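Local coordinates for protein transcriptional regulator (Rhodococcus jostii, PDB 5CYV) that binds p-coumaroyl-CoA and, as a MarR-family transcriptional regulator, probably binds DNA to control genes of p-hydroxycinnamate metabolism, at residues B[24-29]-B[111-116]; B[79-84]-B[99-104]; B[52-57]-B[91-96]. All coordinates share one frame; numbering follows the deposited sequence.

The three contacts illustrate how a MarR-type chain joins a ligand-binding helical region to a winged-helix module. Contact 1 pairs helix 11-30 with the middle of helix 100-121, enclosing 81 residues of sequence that include both other contacts. Contact 2 uses the start of that same long helix, the centres of contacts 1 and 2 about 20 Å apart; contact 3 lies on the other side of the chain's centre from contact 1, their centres about 27 Å apart. Contacts 2 and 3 interleave along the chain and meet through the two-stranded sheet 82-87/94-98, where V82 CB lies 3.9 Å from I96 CG2. Helix 100-121 is thus a continuous connection between wing and pocket.

Contact 1. Residues B[24-29]-B[111-116]; sequences GAVNKA and ARVDAA. With WCA (p-coumaroyl-CoA), chain J.
A25 and A116 begin the meeting of two helices that run roughly antiparallel, their short segments crossing at 142° with a closest axis approach of 9.0 Å. The carbonyl O of A25 lies 4.2 Å from the CB of A116, a loose approach. One residue on, V26 divides its two methyl groups between protein and ligand. With CG1 anti to the backbone N (chi1 170°), that methyl reaches V113 CG2 at 4.0 Å, while V26 CG2 rests against ring carbon CAU of p-coumaroyl-CoA at 3.8 Å. V113 has the same rotamer, and its CG1 stands 3.2 Å from the phenolic oxygen OAJ of the ligand, so the two valines jointly line the end of the pocket that takes the coumaroyl ring; V113 also touches Y40 of helix 37-47 and V26 touches H117. A29 closes the segment. Its CB meets the CB of A116 at 3.7 Å, methyl to methyl, and its carbonyl O takes two neighbours from R112: CD at 3.4 Å, and, through a bridging water, NH1. That water donates to A29 O and accepts from NH1 in the guanidinium plane, while R112 NE forms a salt bridge with D108. The chemistry is graded across the interface: alanine methyls meet away from the ligand, the branched valines turn one methyl each to it, and a water-mediated link to R112 finishes the edge.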
loop_
_atom_site.group_PDB
_atom_site.type_symbol
_atom_site.label_atom_id
_atom_site.label_comp_id
_atom_site.label_asym_id
_atom_site.label_seq_id
_atom_site.Cartn_x
_atom_site.Cartn_y
_atom_site.Cartn_z
ATOM N N GLY B 24 -2.708 4.948 -6.128
ATOM C CA GLY B 24 -2.795 5.466 -7.485
ATOM C C GLY B 24 -4.020 6.369 -7.612
ATOM O O GLY B 24 -3.941 7.406 -8.267
ATOM N N ALA B 25 -5.135 5.988 -6.982
ATOM C CA ALA B 25 -6.328 6.831 -7.045
ATOM C C ALA B 25 -6.117 8.170 -6.352
ATOM O O ALA B 25 -6.626 9.207 -6.806
ATOM C CB ALA B 25 -7.511 6.088 -6.420
ATOM N N VAL B 26 -5.414 8.161 -5.238
ATOM C CA VAL B 26 -5.124 9.399 -4.541
ATOM C C VAL B 26 -4.184 10.277 -5.362
ATOM O O VAL B 26 -4.473 11.470 -5.502
ATOM C CB VAL B 26 -4.492 9.124 -3.166
ATOM C CG1 VAL B 26 -3.952 10.429 -2.531
ATOM C CG2 VAL B 26 -5.504 8.367 -2.303
ATOM N N ASN B 27 -3.099 9.722 -5.954
ATOM C CA ASN B 27 -2.260 10.595 -6.792
ATOM C C ASN B 27 -3.090 11.209 -7.931
ATOM O O ASN B 27 -2.907 12.392 -8.265
ATOM C CB ASN B 27 -1.080 9.786 -7.345
ATOM C CG ASN B 27 0.046 9.605 -6.336
ATOM O OD1 ASN B 27 0.259 10.467 -5.473
ATOM N ND2 ASN B 27 0.773 8.490 -6.439
ATOM N N LYS B 28 -3.965 10.418 -8.569
ATOM C CA LYS B 28 -4.756 10.964 -9.661
ATOM C C LYS B 28 -5.732 12.016 -9.126
ATOM O O LYS B 28 -5.878 13.077 -9.757
ATOM C CB LYS B 28 -5.514 9.846 -10.382
ATOM C CG LYS B 28 -4.581 8.922 -11.207
ATOM C CD LYS B 28 -5.371 7.811 -11.890
ATOM C CE LYS B 28 -4.429 6.855 -12.617
ATOM N NZ LYS B 28 -3.415 6.220 -11.701
ATOM N N ALA B 29 -6.415 11.773 -8.005
ATOM C CA ALA B 29 -7.342 12.779 -7.504
ATOM C C ALA B 29 -6.657 14.087 -7.147
ATOM O O ALA B 29 -7.259 15.162 -7.231
ATOM C CB ALA B 29 -8.074 12.184 -6.268
ATOM N N ALA B 111 -11.141 16.930 0.217
ATOM C CA ALA B 111 -12.447 16.669 -0.419
ATOM C C ALA B 111 -12.225 15.717 -1.631
ATOM O O ALA B 111 -12.995 14.749 -1.824
ATOM C CB ALA B 111 -13.092 17.956 -0.848
ATOM N N ARG B 112 -11.229 16.008 -2.457
ATOM C CA ARG B 112 -10.894 15.113 -3.588
ATOM C C ARG B 112 -10.512 13.727 -3.179
ATOM O O ARG B 112 -11.028 12.739 -3.729
ATOM C CB ARG B 112 -9.735 15.731 -4.422
ATOM C CG ARG B 112 -10.144 17.087 -5.031
ATOM C CD ARG B 112 -8.898 17.731 -5.731
ATOM N NE ARG B 112 -9.209 19.114 -6.042
ATOM C CZ ARG B 112 -9.954 19.525 -7.058
ATOM N NH1 ARG B 112 -10.432 18.658 -7.968
ATOM N NH2 ARG B 112 -10.269 20.828 -7.166
ATOM N N VAL B 113 -9.657 13.632 -2.168
ATOM C CA VAL B 113 -9.205 12.330 -1.710
ATOM C C VAL B 113 -10.341 11.533 -1.024
ATOM O O VAL B 113 -10.521 10.361 -1.356
ATOM C CB VAL B 113 -7.985 12.526 -0.765
ATOM C CG1 VAL B 113 -7.677 11.244 -0.074
ATOM C CG2 VAL B 113 -6.773 13.061 -1.572
ATOM N N ASP B 114 -11.175 12.210 -0.234
ATOM C CA ASP B 114 -12.340 11.555 0.363
ATOM C C ASP B 114 -13.235 10.914 -0.748
ATOM O O ASP B 114 -13.705 9.774 -0.661
ATOM C CB ASP B 114 -13.223 12.534 1.181
ATOM C CG ASP B 114 -12.628 12.922 2.565
ATOM O OD1 ASP B 114 -11.618 12.348 2.957
ATOM O OD2 ASP B 114 -13.233 13.827 3.201
ATOM N N ALA B 115 -13.482 11.688 -1.803
ATOM C CA ALA B 115 -14.389 11.197 -2.836
ATOM C C ALA B 115 -13.766 10.060 -3.588
ATOM O O ALA B 115 -14.526 9.099 -3.978
ATOM C CB ALA B 115 -14.726 12.339 -3.814
ATOM N N ALA B 116 -12.444 10.165 -3.808
ATOM C CA ALA B 116 -11.711 9.131 -4.486
ATOM C C ALA B 116 -11.725 7.848 -3.635
ATOM O O ALA B 116 -11.847 6.790 -4.214
ATOM C CB ALA B 116 -10.309 9.587 -4.762
HETATM C C4 WCA J . 17.468 -5.574 0.233
HETATM C C5 WCA J . 17.627 -5.816 -1.128
HETATM C C6 WCA J . 18.795 -6.553 -1.552
HETATM C C8 WCA J . 15.754 -4.676 -0.879
HETATM N N1 WCA J . 19.671 -6.972 -0.611
HETATM N N3 WCA J . 18.408 -6.035 1.111
HETATM C CAV WCA J . -2.054 8.921 2.087
HETATM C CAT WCA J . -3.264 9.544 2.048
HETATM C CBS WCA J . -4.349 8.792 1.574
HETATM O OAJ WCA J . -5.627 9.410 1.518
HETATM C CAU WCA J . -4.225 7.497 1.195
HETATM C CAW WCA J . -2.990 6.841 1.244
HETATM C CBT WCA J . -1.929 7.575 1.716
HETATM C CAR WCA J . -0.656 6.831 1.782
HETATM C CAQ WCA J . 0.475 7.437 2.474
HETATM C CBP WCA J . 1.624 6.467 2.648
HETATM O OAD WCA J . 1.644 5.290 2.535
HETATM S SBO WCA J . 3.059 7.339 3.114
HETATM C CBA WCA J . 4.179 5.928 3.382
HETATM C CAY WCA J . 5.142 5.752 2.135
HETATM N NBH WCA J . 4.527 4.984 1.109
HETATM C CBQ WCA J . 4.467 5.562 -0.240
HETATM O OAE WCA J . 5.009 6.629 -0.553
HETATM C CBB WCA J . 3.798 4.744 -1.300
HETATM C CAZ WCA J . 4.825 4.092 -2.271
HETATM N NBI WCA J . 5.666 3.034 -1.675
HETATM C CBR WCA J . 6.931 3.239 -1.139
HETATM O OAF WCA J . 7.336 4.403 -1.060
HETATM C CBX WCA J . 7.777 2.062 -0.677
HETATM O OAK WCA J . 7.222 0.859 -1.281
HETATM C CCD WCA J . 7.798 1.935 0.853
HETATM C CAA WCA J . 6.390 1.458 1.317
HETATM C CAB WCA J . 8.233 3.242 1.552
HETATM C CBD WCA J . 8.807 0.801 1.234
HETATM O OBK WCA J . 10.023 1.254 0.581
HETATM P PCG WCA J . 11.432 0.590 0.992
HETATM O OAP WCA J . 11.541 0.665 2.481
HETATM O OAI WCA J . 12.478 1.324 0.115
HETATM O OBN WCA J . 11.300 -0.932 0.678
HETATM P PCF WCA J . 11.701 -1.861 -0.510
HETATM O OAO WCA J . 12.425 -0.924 -1.480
HETATM O OAH WCA J . 10.557 -2.779 -0.916
HETATM O "O5'" WCA J . 12.810 -2.843 0.144
HETATM C "C5'" WCA J . 12.489 -3.668 1.262
HETATM C "C4'" WCA J . 13.528 -3.904 2.319
HETATM O "O4'" WCA J . 14.577 -5.011 1.743
HETATM C "C3'" WCA J . 14.282 -2.819 2.622
HETATM O "O3'" WCA J . 14.915 -2.982 3.945
HETATM P PCE WCA J . 14.512 -2.071 5.165
HETATM O OAM WCA J . 13.030 -2.138 5.348
HETATM O OAN WCA J . 14.931 -0.652 4.908
HETATM O OAG WCA J . 15.205 -2.588 6.397
HETATM C "C2'" WCA J . 15.417 -2.858 1.575
HETATM O "O2'" WCA J . 16.480 -2.079 1.903
HETATM C "C1'" WCA J . 15.724 -4.401 1.566
HETATM N N9 WCA J . 16.289 -4.856 0.329
HETATM N N7 WCA J . 16.550 -5.245 -1.788
HETATM C C2 WCA J . 19.483 -6.724 0.668
HETATM N N6 WCA J . 18.992 -6.824 -2.942
HETATM O O HOH W 1 -9.716 15.866 -8.431
#

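Contact 2. Residues B[79-84]-B[99-104]; sequences RGLVVR and TEEGRR
A Schellman motif ending helix 70-78 meets the N-cap of helix 100-121, at the point where the wing of this winged-helix module begins and ends. The cap residue T99 holds both sides together. Its OG1, placed between the backbone N and the carbonyl carbon (chi1 62°), donates to G80 O at 2.6 Å, and the same oxygen accepts from G102 N at 3.0 Å, so the hydroxyl is gripped from two directions and its rotation is fixed. T99 CG2 meets V83 CG2 at 3.7 Å, the side chains crossing at about a right angle, in one of two V83 conformers. The backbone adds a nearly straight bond, T99 N to L81 O at 3.0 Å (173° at the hydrogen), although the donor stands well above the carbonyl plane. L81 O also receives a CA-H...O contact from G102 CA at 3.4 Å; any CB on G102 would run into this oxygen. G80, with positive phi, likewise suits the turn by which the chain leaves its helix. L81 CD2 lies 3.8 Å from E101 CG, while its CD1 lies above one face of the R79 guanidinium, displaced toward the rim. E101, bent at chi2, forms a 3.1 Å salt bridge from OE2 to R104 NE; OE2 lies in the guanidinium plane, while NE comes to its syn side somewhat out of the carboxylate plane. Around this joint, L81 packs on L76 of helix 70-78 and on L105 of helix 100-121, V82 touches I96 of strand 94-98 and V73, and R103 bonds to the carbonyls of C47 and Q49.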
loop_
_atom_site.group_PDB
_atom_site.type_symbol
_atom_site.label_atom_id
_atom_site.label_comp_id
_atom_site.label_asym_id
_atom_site.label_seq_id
_atom_site.Cartn_x
_atom_site.Cartn_y
_atom_site.Cartn_z
ATOM N N ARG B 79 5.929 26.405 -1.873
ATOM C CA ARG B 79 4.618 26.811 -2.357
ATOM C C ARG B 79 3.857 27.666 -1.380
ATOM O O ARG B 79 2.712 28.045 -1.659
ATOM C CB ARG B 79 3.759 25.578 -2.696
ATOM C CG ARG B 79 4.177 24.823 -3.950
ATOM C CD ARG B 79 3.219 23.668 -4.185
ATOM N NE ARG B 79 1.877 24.149 -4.551
ATOM C CZ ARG B 79 0.837 23.320 -4.768
ATOM N NH1 ARG B 79 0.989 22.022 -4.693
ATOM N NH2 ARG B 79 -0.359 23.818 -5.072
ATOM N N GLY B 80 4.452 27.960 -0.223
ATOM C CA GLY B 80 3.768 28.828 0.729
ATOM C C GLY B 80 2.631 28.122 1.491
ATOM O O GLY B 80 1.736 28.764 2.042
ATOM N N LEU B 81 2.717 26.815 1.560
ATOM C CA LEU B 81 1.648 26.029 2.175
ATOM C C LEU B 81 1.966 25.683 3.634
ATOM O O LEU B 81 1.065 25.430 4.421
ATOM C CB LEU B 81 1.413 24.723 1.399
ATOM C CG LEU B 81 1.067 24.920 -0.073
ATOM C CD1 LEU B 81 1.022 23.586 -0.816
ATOM C CD2 LEU B 81 -0.328 25.609 -0.149
ATOM N N VAL B 82 3.260 25.587 3.967
ATOM C CA VAL B 82 3.657 25.428 5.380
ATOM C C VAL B 82 4.827 26.332 5.621
ATOM O O VAL B 82 5.479 26.798 4.664
ATOM C CB VAL B 82 4.067 23.962 5.757
ATOM C CG1 VAL B 82 2.964 22.961 5.483
ATOM C CG2 VAL B 82 5.360 23.496 5.001
ATOM N N VAL B 83 5.107 26.589 6.897
ATOM C CA VAL B 83 6.257 27.363 7.307
ATOM C C VAL B 83 6.983 26.571 8.390
ATOM O O VAL B 83 6.341 25.954 9.229
ATOM C CB VAL B 83 5.861 28.760 7.864
ATOM C CG1 VAL B 83 7.047 29.406 8.492
ATOM C CG2 VAL B 83 5.391 29.640 6.736
ATOM N N ARG B 84 8.298 26.583 8.365
ATOM C CA ARG B 84 9.038 26.041 9.496
ATOM C C ARG B 84 9.093 27.094 10.580
ATOM O O ARG B 84 9.670 28.200 10.372
ATOM C CB ARG B 84 10.439 25.628 9.069
ATOM C CG ARG B 84 10.479 24.440 8.121
ATOM C CD ARG B 84 11.939 24.038 7.873
ATOM N NE ARG B 84 12.060 22.682 7.310
ATOM C CZ ARG B 84 12.217 22.420 6.018
ATOM N NH1 ARG B 84 12.233 23.435 5.147
ATOM N NH2 ARG B 84 12.378 21.169 5.585
ATOM N N THR B 99 0.030 27.239 6.627
ATOM C CA THR B 99 -0.388 28.616 6.425
ATOM C C THR B 99 -1.863 28.700 6.103
ATOM O O THR B 99 -2.472 27.659 5.882
ATOM C CB THR B 99 0.388 29.255 5.261
ATOM O OG1 THR B 99 0.098 28.531 4.067
ATOM C CG2 THR B 99 1.935 29.181 5.485
ATOM N N GLU B 100 -2.422 29.903 6.044
ATOM C CA GLU B 100 -3.801 30.039 5.566
ATOM C C GLU B 100 -4.007 29.389 4.195
ATOM O O GLU B 100 -4.994 28.663 3.952
ATOM C CB GLU B 100 -4.159 31.532 5.523
ATOM C CG GLU B 100 -5.026 31.948 4.374
ATOM C CD GLU B 100 -5.825 33.209 4.685
ATOM O OE1 GLU B 100 -5.338 34.051 5.479
ATOM O OE2 GLU B 100 -6.936 33.354 4.129
ATOM N N GLU B 101 -3.061 29.594 3.284
ATOM C CA GLU B 101 -3.173 28.990 1.949
ATOM C C GLU B 101 -3.043 27.455 1.988
ATOM O O GLU B 101 -3.776 26.709 1.310
ATOM C CB GLU B 101 -2.114 29.602 1.032
ATOM C CG GLU B 101 -2.051 29.011 -0.361
ATOM C CD GLU B 101 -3.382 29.044 -1.112
ATOM O OE1 GLU B 101 -4.199 29.975 -0.918
ATOM O OE2 GLU B 101 -3.616 28.112 -1.918
ATOM N N GLY B 102 -2.156 26.976 2.850
ATOM C CA GLY B 102 -2.056 25.541 3.087
ATOM C C GLY B 102 -3.360 24.931 3.633
ATOM O O GLY B 102 -3.739 23.842 3.218
ATOM N N ARG B 103 -4.026 25.633 4.524
ATOM C CA ARG B 103 -5.281 25.089 5.069
ATOM C C ARG B 103 -6.334 25.076 3.981
ATOM O O ARG B 103 -7.145 24.115 3.888
ATOM C CB ARG B 103 -5.764 25.868 6.293
ATOM C CG ARG B 103 -4.840 25.719 7.479
ATOM C CD ARG B 103 -5.373 26.436 8.747
ATOM N NE ARG B 103 -4.368 26.243 9.826
ATOM C CZ ARG B 103 -4.259 25.119 10.547
ATOM N NH1 ARG B 103 -5.128 24.106 10.375
ATOM N NH2 ARG B 103 -3.309 25.030 11.467
ATOM N N ARG B 104 -6.353 26.115 3.149
ATOM C CA ARG B 104 -7.368 26.155 2.088
ATOM C C ARG B 104 -7.123 25.013 1.075
ATOM O O ARG B 104 -8.068 24.326 0.634
ATOM C CB ARG B 104 -7.359 27.527 1.403
ATOM C CG ARG B 104 -8.118 27.584 0.090
ATOM C CD ARG B 104 -7.449 28.487 -0.973
ATOM N NE ARG B 104 -6.691 27.687 -1.941
ATOM C CZ ARG B 104 -7.217 26.846 -2.838
ATOM N NH1 ARG B 104 -8.535 26.668 -2.938
ATOM N NH2 ARG B 104 -6.405 26.177 -3.650
#

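Contact 3. Residues B[52-57]-B[91-96]; sequences GVNQRG and RRNKLI
N93 and N54 come together by their amides, whose planes stand 41° apart, with N93 OD1 and N54 ND2 2.7 Å from each other. The other end of the N93 amide, ND2, is hydrogen-bonded to D87 on the neighbouring strand. K94 takes part through its backbone: its carbonyl O accepts from a water that in turn accepts from Q55 N, linking the strand to the first turn of helix 55-62. L95 lays its CD2 against N54 N at 3.7 Å and its CB over G52, where a side chain would clash with the strand and whose backbone angles by themselves call for glycine. I96 pairs with V53 in a single antiparallel bridge, a hydrogen-bonded pair: I96 N donates to V53 O at 2.8 Å, and V53 N to I96 O at 2.9 Å. Its side chain lies beside that of V53, pointing the same way, with V53 CG1 4.2 Å from I96 CB, and I96 CD1 reaches Q55 CA at 3.8 Å. N54 is the N-cap of helix 55-62; with CG anti to the backbone N (chi1 -167°), its OD1 accepts from R56 N at 2.9 Å. With an alanine here the amide is gone, and the R56 N-H would probably be left without its capping partner and N93 OD1 without the nearby ND2. The short extended segment before helix 55-62, pairing with strand 94-98 of the wing, is typical of MarR-type winged-helix domains.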
loop_
_atom_site.group_PDB
_atom_site.type_symbol
_atom_site.label_atom_id
_atom_site.label_comp_id
_atom_site.label_asym_id
_atom_site.label_seq_id
_atom_site.Cartn_x
_atom_site.Cartn_y
_atom_site.Cartn_z
ATOM N N GLY B 52 1.204 23.590 14.586
ATOM C CA GLY B 52 2.131 22.840 13.754
ATOM C C GLY B 52 2.446 21.480 14.340
ATOM O O GLY B 52 2.115 21.191 15.491
ATOM N N VAL B 53 3.161 20.703 13.536
ATOM C CA VAL B 53 3.507 19.325 13.860
ATOM C C VAL B 53 5.021 19.140 13.739
ATOM O O VAL B 53 5.690 19.694 12.856
ATOM C CB VAL B 53 2.776 18.320 12.942
ATOM C CG1 VAL B 53 3.238 18.455 11.497
ATOM C CG2 VAL B 53 2.982 16.888 13.447
ATOM N N ASN B 54 5.548 18.336 14.655
ATOM C CA ASN B 54 6.944 17.970 14.654
ATOM C C ASN B 54 7.367 17.010 13.541
ATOM O O ASN B 54 6.616 16.114 13.193
ATOM C CB ASN B 54 7.169 17.329 16.047
ATOM C CG ASN B 54 8.598 17.135 16.412
ATOM O OD1 ASN B 54 9.402 16.646 15.630
ATOM N ND2 ASN B 54 8.922 17.470 17.654
ATOM N N GLN B 55 8.515 17.233 12.918
ATOM C CA GLN B 55 9.006 16.359 11.838
ATOM C C GLN B 55 9.027 14.886 12.251
ATOM O O GLN B 55 8.704 13.982 11.439
ATOM C CB GLN B 55 10.414 16.812 11.400
ATOM C CG GLN B 55 11.036 16.054 10.207
ATOM C CD GLN B 55 12.547 16.254 10.120
ATOM O OE1 GLN B 55 13.327 15.503 10.707
ATOM N NE2 GLN B 55 12.959 17.272 9.389
ATOM N N ARG B 56 9.412 14.629 13.493
ATOM C CA ARG B 56 9.506 13.238 13.940
ATOM C C ARG B 56 8.144 12.600 14.028
ATOM O O ARG B 56 8.007 11.434 13.676
ATOM C CB ARG B 56 10.226 13.158 15.277
ATOM C CG ARG B 56 11.724 13.418 15.096
ATOM C CD ARG B 56 12.427 13.477 16.455
ATOM N NE ARG B 56 13.805 13.978 16.408
ATOM C CZ ARG B 56 14.889 13.206 16.344
ATOM N NH1 ARG B 56 14.762 11.885 16.313
ATOM N NH2 ARG B 56 16.105 13.752 16.324
ATOM N N GLY B 57 7.138 13.355 14.452
ATOM C CA GLY B 57 5.755 12.897 14.476
ATOM C C GLY B 57 5.233 12.580 13.084
ATOM O O GLY B 57 4.508 11.562 12.882
ATOM N N ARG B 91 10.907 26.715 22.369
ATOM C CA ARG B 91 11.521 27.142 21.114
ATOM C C ARG B 91 12.545 26.153 20.577
ATOM O O ARG B 91 13.036 26.317 19.459
ATOM C CB ARG B 91 12.149 28.509 21.263
ATOM C CG ARG B 91 11.128 29.616 21.439
ATOM C CD ARG B 91 10.069 29.740 20.305
ATOM N NE ARG B 91 9.450 31.064 20.393
ATOM C CZ ARG B 91 8.522 31.555 19.571
ATOM N NH1 ARG B 91 8.055 30.831 18.564
ATOM N NH2 ARG B 91 8.068 32.790 19.756
ATOM N N ARG B 92 12.844 25.108 21.342
ATOM C CA ARG B 92 13.717 24.056 20.844
ATOM C C ARG B 92 12.928 23.043 20.002
ATOM O O ARG B 92 13.515 22.228 19.304
ATOM C CB ARG B 92 14.429 23.367 22.022
ATOM C CG ARG B 92 15.185 24.350 22.940
ATOM C CD ARG B 92 15.843 23.646 24.134
ATOM N NE ARG B 92 16.258 24.562 25.208
ATOM C CZ ARG B 92 17.499 25.010 25.397
ATOM N NH1 ARG B 92 18.479 24.646 24.586
ATOM N NH2 ARG B 92 17.766 25.826 26.409
ATOM N N ASN B 93 11.598 23.121 20.057
ATOM C CA ASN B 93 10.720 22.207 19.331
ATOM C C ASN B 93 10.363 22.846 17.989
ATOM O O ASN B 93 9.529 23.742 17.918
ATOM C CB ASN B 93 9.456 21.901 20.162
ATOM C CG ASN B 93 8.565 20.817 19.535
ATOM O OD1 ASN B 93 9.059 19.889 18.879
ATOM N ND2 ASN B 93 7.265 20.931 19.736
ATOM N N LYS B 94 10.962 22.362 16.914
ATOM C CA LYS B 94 10.686 22.907 15.610
ATOM C C LYS B 94 9.378 22.322 15.097
ATOM O O LYS B 94 9.157 21.095 15.229
ATOM C CB LYS B 94 11.819 22.600 14.652
ATOM C CG LYS B 94 13.115 23.326 15.123
ATOM C CD LYS B 94 14.276 22.992 14.253
ATOM C CE LYS B 94 15.571 23.624 14.770
ATOM N NZ LYS B 94 16.691 23.128 13.943
ATOM N N LEU B 95 8.506 23.188 14.583
ATOM C CA LEU B 95 7.219 22.735 14.056
ATOM C C LEU B 95 7.053 23.074 12.598
ATOM O O LEU B 95 7.577 24.081 12.085
ATOM C CB LEU B 95 6.067 23.339 14.861
ATOM C CG LEU B 95 6.022 22.977 16.339
ATOM C CD1 LEU B 95 4.859 23.719 16.936
ATOM C CD2 LEU B 95 5.858 21.444 16.612
ATOM N N ILE B 96 6.328 22.213 11.902
ATOM C CA ILE B 96 5.879 22.456 10.539
ATOM C C ILE B 96 4.446 22.958 10.630
ATOM O O ILE B 96 3.559 22.225 11.073
ATOM C CB ILE B 96 5.935 21.137 9.719
ATOM C CG1 ILE B 96 7.356 20.556 9.708
ATOM C CG2 ILE B 96 5.409 21.382 8.287
ATOM C CD1 ILE B 96 7.333 19.029 9.670
HETATM O O HOH W 2 10.289 19.510 13.254
#